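Local coordinates for uncharacterized peroxidase-related protein (Silicibacter sp., PDB 2PFX) that probably works as a peroxidase-related oxidoreductase of the AhpD-like carboxymuconolactone decarboxylase family, though its exact reaction remains uncertain, at residues A[34-39]-A[183-188]; A[78-83]-A[167-172]. All blocks are in the same frame, centred on the assembly; numbering follows the deposited sequence.

How the interactions relate
The four segments come along the chain in the order 34-39, 78-83, 167-172, 183-188, with interaction 2 nested inside the loop that interaction 1 closes. Their centres lie 19 Å apart and their nearest atoms about 10 Å apart, so the two do not touch. Interaction 2 sits near the middle of the chain and packs helix 70-84 against helix 155-178; interaction 1 lies further out, where the tail after helix 155-178 meets the loop between helices 21-34 and 39-44. Side chains of both reach helix 87-101. One pairing thus joins core helices of this all-helical, AhpD-like chain, and the other joins the stretch near the C-terminus to the connection after the first helix.

Interaction 1 (A[34-39]-A[183-188]); sequences LGMVPN and NAEYHG
Two irregular backbones run close together where M36 faces E185 and N39 faces N183, the CA atoms of the latter pair 6.2 Å apart. N183 bridges the gap with both ends of its amide. Its ND2 donates to V37 O at 2.8 Å, reaching that oxygen from above the carbonyl plane, 51° out of it. Its OD1 accepts from the backbone N of N39 at 2.9 Å on a lone pair, in the carbonyl plane. Asparagine suits this place because one short side chain both gives and receives, so two backbone groups are served by a single amide. The side chain of N39 stacks on that amide with the planes 29° apart, while its own ND2 is held by E7 and by the backbone oxygen of M181.

In this AhpD-like all-helical chain, the stretch after helix 155-178 packs here on the connection between helices 21-34 and 39-44, with P38 at the N-cap position of the second helix. G35, just past the end of the first helix, has a positive phi, where a beta carbon would collide with the carbonyl oxygen of L34, so glycine suits the turn.

The apolar half is a Met-aromatic contact. M36, a selenomethionine in this model, crosses Y186 at about a right angle, and SE lies over one ring face, offset toward the rim, 3.4 Å from Y186 CZ. CE also stands over that face as a CH-pi partner, 4.2 Å from the ring centroid. A chi1 of 67° puts M36 CG between the backbone N and the carbonyl carbon, a crowded position, and the bend at chi3 then brings CE to 3.5 Å from E185 CB. The Y186 side chain also packs on V91 and A92 of helix 87-101, while P38 CG rests 3.8 Å from Y186 OH.

Interaction 2 (A[78-83]-A[167-172]); sequences VVVSSI and FFNMTN
V80 meets F168, N169 and N172 where helices 70-84 and 155-178 pass each other, their local axes 9.2 Å apart and crossing at -44°. The dense part centres on one methyl. With V80 CG1 trans to the backbone N (chi1 179°), that methyl enters among three residues of the other helix: it lies 3.8 Å from F168 CB, 3.4 Å from N169 ND2 and 3.6 Å from N172 OD1. Valine fits because its branch at CB puts a methyl among the three residues without a long chain. F168 gives only its CB here; its ring leads away to an edge-to-face meeting with H93.

Toward S81 the contact is looser only in its polar ends, and buried as well. N172 OD1 still lies close on S81 CA, at 3.3 Å, but S81 OG stays 3.5 Å from N172 ND2 without a hydrogen bond, its bond going instead to the backbone oxygen of A77 one turn back. A small serine lets the helices come this near.

The amides find their partners beside the interface: N84 ND2 donates to both N169 OD1 and N172 OD1, and R173 also binds N169 OD1. An alanine in place of N172 would probably leave N84 without one of its two acceptors and open a gap over S81 CA. This core packing belongs to the AhpD-like helical bundle, and H93, four residues after C89, is consistent with the Cys-X-X-Cys-X-X-X-His signature of such proteins. No hydrogen bond spans the two segments, so their direct cohesion comes from van der Waals packing, with N84 tying the buried amides together.

Interaction 1 (A[34-39]-A[183-188])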
loop_
_atom_site.group_PDB
_atom_site.type_symbol
_atom_site.label_atom_id
_atom_site.label_comp_id
_atom_site.label_asym_id
_atom_site.label_seq_id
_atom_site.Cartn_x
_atom_site.Cartn_y
_atom_site.Cartn_z
ATOM N N LEU A 34 8.030 -33.875 -20.738
ATOM C CA LEU A 34 7.837 -33.305 -19.419
ATOM C C LEU A 34 7.539 -34.298 -18.305
ATOM O O LEU A 34 7.630 -33.984 -17.108
ATOM C CB LEU A 34 6.658 -32.302 -19.459
ATOM C CG LEU A 34 6.759 -31.214 -20.530
ATOM C CD1 LEU A 34 5.664 -30.170 -20.346
ATOM C CD2 LEU A 34 8.139 -30.578 -20.521
ATOM N N GLY A 35 7.137 -35.513 -18.661
ATOM C CA GLY A 35 6.738 -36.484 -17.673
ATOM C C GLY A 35 5.315 -36.295 -17.209
ATOM O O GLY A 35 4.784 -37.053 -16.397
HETATM N N MSE A 36 4.666 -35.262 -17.732
HETATM C CA MSE A 36 3.330 -34.896 -17.312
HETATM C C MSE A 36 2.685 -34.041 -18.398
HETATM O O MSE A 36 3.394 -33.596 -19.299
HETATM C CB MSE A 36 3.373 -34.069 -16.013
HETATM C CG MSE A 36 4.022 -32.701 -16.220
HETATM SE SE MSE A 36 4.137 -31.536 -14.701
HETATM C CE MSE A 36 5.222 -32.695 -13.663
ATOM N N VAL A 37 1.383 -33.813 -18.238
ATOM C CA VAL A 37 0.722 -32.741 -18.981
ATOM C C VAL A 37 0.416 -31.584 -18.039
ATOM O O VAL A 37 -0.479 -31.714 -17.177
ATOM C CB VAL A 37 -0.564 -33.233 -19.666
ATOM C CG1 VAL A 37 -1.204 -32.106 -20.461
ATOM C CG2 VAL A 37 -0.225 -34.392 -20.590
ATOM N N PRO A 38 1.167 -30.497 -18.164
ATOM C CA PRO A 38 0.942 -29.355 -17.281
ATOM C C PRO A 38 -0.506 -28.882 -17.327
ATOM O O PRO A 38 -1.130 -28.712 -18.370
ATOM C CB PRO A 38 1.890 -28.281 -17.821
ATOM C CG PRO A 38 3.011 -29.102 -18.384
ATOM C CD PRO A 38 2.308 -30.264 -19.060
ATOM N N ASN A 39 -1.032 -28.653 -16.127
ATOM C CA ASN A 39 -2.445 -28.289 -16.022
ATOM C C ASN A 39 -2.819 -26.986 -16.674
ATOM O O ASN A 39 -3.958 -26.804 -17.096
ATOM C CB ASN A 39 -2.835 -28.239 -14.525
ATOM C CG ASN A 39 -3.170 -29.621 -13.981
ATOM O OD1 ASN A 39 -3.371 -30.575 -14.736
ATOM N ND2 ASN A 39 -3.256 -29.756 -12.660
ATOM N N ASN A 183 0.249 -29.355 -11.071
ATOM C CA ASN A 183 0.366 -30.797 -11.084
ATOM C C ASN A 183 1.107 -31.252 -9.844
ATOM O O ASN A 183 2.152 -30.740 -9.464
ATOM C CB ASN A 183 1.121 -31.317 -12.315
ATOM C CG ASN A 183 0.515 -30.888 -13.632
ATOM O OD1 ASN A 183 0.496 -29.682 -13.892
ATOM N ND2 ASN A 183 0.043 -31.841 -14.435
ATOM N N ALA A 184 0.563 -32.270 -9.193
ATOM C CA ALA A 184 1.133 -32.692 -7.914
ATOM C C ALA A 184 2.586 -33.114 -8.048
ATOM O O ALA A 184 3.327 -33.016 -7.071
ATOM C CB ALA A 184 0.277 -33.810 -7.335
ATOM N N GLU A 185 2.981 -33.541 -9.237
ATOM C CA GLU A 185 4.322 -34.065 -9.436
ATOM C C GLU A 185 5.390 -33.015 -9.215
ATOM O O GLU A 185 6.507 -33.366 -8.841
ATOM C CB GLU A 185 4.505 -34.619 -10.857
ATOM C CG GLU A 185 3.675 -35.874 -11.105
ATOM C CD GLU A 185 2.414 -35.562 -11.891
ATOM O OE1 GLU A 185 1.634 -34.714 -11.415
ATOM O OE2 GLU A 185 2.207 -36.150 -12.972
ATOM N N TYR A 186 5.061 -31.754 -9.474
ATOM C CA TYR A 186 6.099 -30.730 -9.359
ATOM C C TYR A 186 6.771 -30.627 -8.004
ATOM O O TYR A 186 7.967 -30.320 -7.895
ATOM C CB TYR A 186 5.458 -29.375 -9.645
ATOM C CG TYR A 186 5.258 -29.006 -11.098
ATOM C CD1 TYR A 186 6.275 -29.009 -12.032
ATOM C CD2 TYR A 186 3.989 -28.617 -11.553
ATOM C CE1 TYR A 186 6.064 -28.656 -13.356
ATOM C CE2 TYR A 186 3.780 -28.266 -12.866
ATOM C CZ TYR A 186 4.810 -28.282 -13.778
ATOM O OH TYR A 186 4.536 -27.926 -15.088
ATOM N N HIS A 187 6.003 -30.825 -6.940
ATOM C CA HIS A 187 6.417 -30.439 -5.606
ATOM C C HIS A 187 7.683 -31.173 -5.194
ATOM O O HIS A 187 8.557 -30.582 -4.567
ATOM C CB HIS A 187 5.310 -30.729 -4.581
ATOM C CG HIS A 187 4.093 -29.897 -4.791
ATOM N ND1 HIS A 187 4.039 -28.564 -4.457
ATOM C CD2 HIS A 187 2.874 -30.204 -5.309
ATOM C CE1 HIS A 187 2.842 -28.092 -4.743
ATOM N NE2 HIS A 187 2.112 -29.055 -5.269
ATOM N N GLY A 188 7.768 -32.450 -5.537
ATOM C CA GLY A 188 8.856 -33.269 -5.071
ATOM C C GLY A 188 10.060 -33.358 -5.978
ATOM O O GLY A 188 11.016 -34.071 -5.658
#

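Interaction 2 (A[78-83]-A[167-172])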
loop_
_atom_site.group_PDB
_atom_site.type_symbol
_atom_site.label_atom_id
_atom_site.label_comp_id
_atom_site.label_asym_id
_atom_site.label_seq_id
_atom_site.Cartn_x
_atom_site.Cartn_y
_atom_site.Cartn_z
ATOM N N VAL A 78 9.681 -16.740 -11.465
ATOM C CA VAL A 78 9.465 -17.018 -10.040
ATOM C C VAL A 78 9.423 -15.769 -9.196
ATOM O O VAL A 78 8.657 -15.654 -8.246
ATOM C CB VAL A 78 10.561 -17.958 -9.502
ATOM C CG1 VAL A 78 10.403 -18.171 -7.997
ATOM C CG2 VAL A 78 10.487 -19.276 -10.237
ATOM N N VAL A 79 10.271 -14.794 -9.505
ATOM C CA VAL A 79 10.231 -13.548 -8.732
ATOM C C VAL A 79 8.908 -12.839 -8.963
ATOM O O VAL A 79 8.235 -12.378 -8.021
ATOM C CB VAL A 79 11.443 -12.683 -9.102
ATOM C CG1 VAL A 79 11.272 -11.251 -8.629
ATOM C CG2 VAL A 79 12.700 -13.324 -8.529
ATOM N N VAL A 80 8.455 -12.731 -10.198
ATOM C CA VAL A 80 7.120 -12.177 -10.479
ATOM C C VAL A 80 6.071 -12.948 -9.694
ATOM O O VAL A 80 5.258 -12.344 -8.993
ATOM C CB VAL A 80 6.801 -12.172 -11.983
ATOM C CG1 VAL A 80 5.401 -11.627 -12.244
ATOM C CG2 VAL A 80 7.830 -11.335 -12.738
ATOM N N SER A 81 6.073 -14.278 -9.783
ATOM C CA SER A 81 5.086 -15.098 -9.101
ATOM C C SER A 81 5.082 -14.959 -7.597
ATOM O O SER A 81 4.076 -15.099 -6.927
ATOM C CB SER A 81 5.371 -16.577 -9.389
ATOM O OG SER A 81 5.427 -16.798 -10.776
ATOM N N SER A 82 6.284 -14.740 -7.046
ATOM C CA SER A 82 6.388 -14.578 -5.605
ATOM C C SER A 82 5.691 -13.293 -5.183
ATOM O O SER A 82 4.960 -13.232 -4.192
ATOM C CB SER A 82 7.865 -14.569 -5.189
ATOM O OG SER A 82 8.002 -14.409 -3.789
ATOM N N ILE A 83 5.920 -12.219 -5.942
ATOM C CA ILE A 83 5.321 -10.958 -5.604
ATOM C C ILE A 83 3.796 -11.019 -5.742
ATOM O O ILE A 83 3.096 -10.441 -4.908
ATOM C CB ILE A 83 5.868 -9.805 -6.465
ATOM C CG1 ILE A 83 7.356 -9.543 -6.215
ATOM C CG2 ILE A 83 5.038 -8.547 -6.272
ATOM C CD1 ILE A 83 8.047 -8.838 -7.353
ATOM N N PHE A 167 4.496 -11.189 -19.180
ATOM C CA PHE A 167 3.805 -12.466 -19.389
ATOM C C PHE A 167 3.433 -13.112 -18.066
ATOM O O PHE A 167 2.293 -13.558 -17.963
ATOM C CB PHE A 167 4.657 -13.394 -20.249
ATOM C CG PHE A 167 4.033 -14.709 -20.653
ATOM C CD1 PHE A 167 2.963 -14.800 -21.524
ATOM C CD2 PHE A 167 4.566 -15.869 -20.114
ATOM C CE1 PHE A 167 2.437 -16.038 -21.845
ATOM C CE2 PHE A 167 4.085 -17.112 -20.441
ATOM C CZ PHE A 167 3.027 -17.174 -21.326
ATOM N N PHE A 168 4.315 -13.160 -17.059
ATOM C CA PHE A 168 3.920 -13.811 -15.810
ATOM C C PHE A 168 2.965 -12.948 -15.023
ATOM O O PHE A 168 2.219 -13.466 -14.183
ATOM C CB PHE A 168 5.155 -14.233 -14.974
ATOM C CG PHE A 168 5.654 -15.485 -15.716
ATOM C CD1 PHE A 168 5.023 -16.704 -15.510
ATOM C CD2 PHE A 168 6.692 -15.378 -16.619
ATOM C CE1 PHE A 168 5.444 -17.817 -16.217
ATOM C CE2 PHE A 168 7.131 -16.496 -17.317
ATOM C CZ PHE A 168 6.503 -17.711 -17.106
ATOM N N ASN A 169 2.975 -11.638 -15.291
ATOM C CA ASN A 169 1.937 -10.815 -14.664
ATOM C C ASN A 169 0.553 -11.155 -15.249
ATOM O O ASN A 169 -0.505 -10.901 -14.645
ATOM C CB ASN A 169 2.269 -9.330 -14.843
ATOM C CG ASN A 169 3.134 -8.872 -13.671
ATOM O OD1 ASN A 169 2.601 -8.647 -12.589
ATOM N ND2 ASN A 169 4.433 -8.792 -13.870
HETATM N N MSE A 170 0.537 -11.726 -16.449
HETATM C CA MSE A 170 -0.707 -12.203 -17.056
HETATM C C MSE A 170 -1.025 -13.575 -16.448
HETATM O O MSE A 170 -2.094 -13.780 -15.883
HETATM C CB MSE A 170 -0.677 -12.330 -18.568
HETATM C CG MSE A 170 -1.823 -13.140 -19.192
HETATM SE SE MSE A 170 -1.687 -13.146 -21.127
HETATM C CE MSE A 170 -0.429 -14.602 -21.079
ATOM N N THR A 171 -0.076 -14.485 -16.582
ATOM C CA THR A 171 -0.393 -15.867 -16.231
ATOM C C THR A 171 -0.623 -16.006 -14.748
ATOM O O THR A 171 -1.486 -16.788 -14.322
ATOM C CB THR A 171 0.653 -16.883 -16.733
ATOM O OG1 THR A 171 1.900 -16.750 -16.065
ATOM C CG2 THR A 171 0.941 -16.644 -18.210
ATOM N N ASN A 172 0.084 -15.254 -13.908
ATOM C CA ASN A 172 -0.241 -15.320 -12.484
ATOM C C ASN A 172 -1.696 -14.963 -12.208
ATOM O O ASN A 172 -2.290 -15.621 -11.369
ATOM C CB ASN A 172 0.598 -14.345 -11.682
ATOM C CG ASN A 172 2.072 -14.557 -11.618
ATOM O OD1 ASN A 172 2.789 -13.775 -10.996
ATOM N ND2 ASN A 172 2.494 -15.585 -12.326
#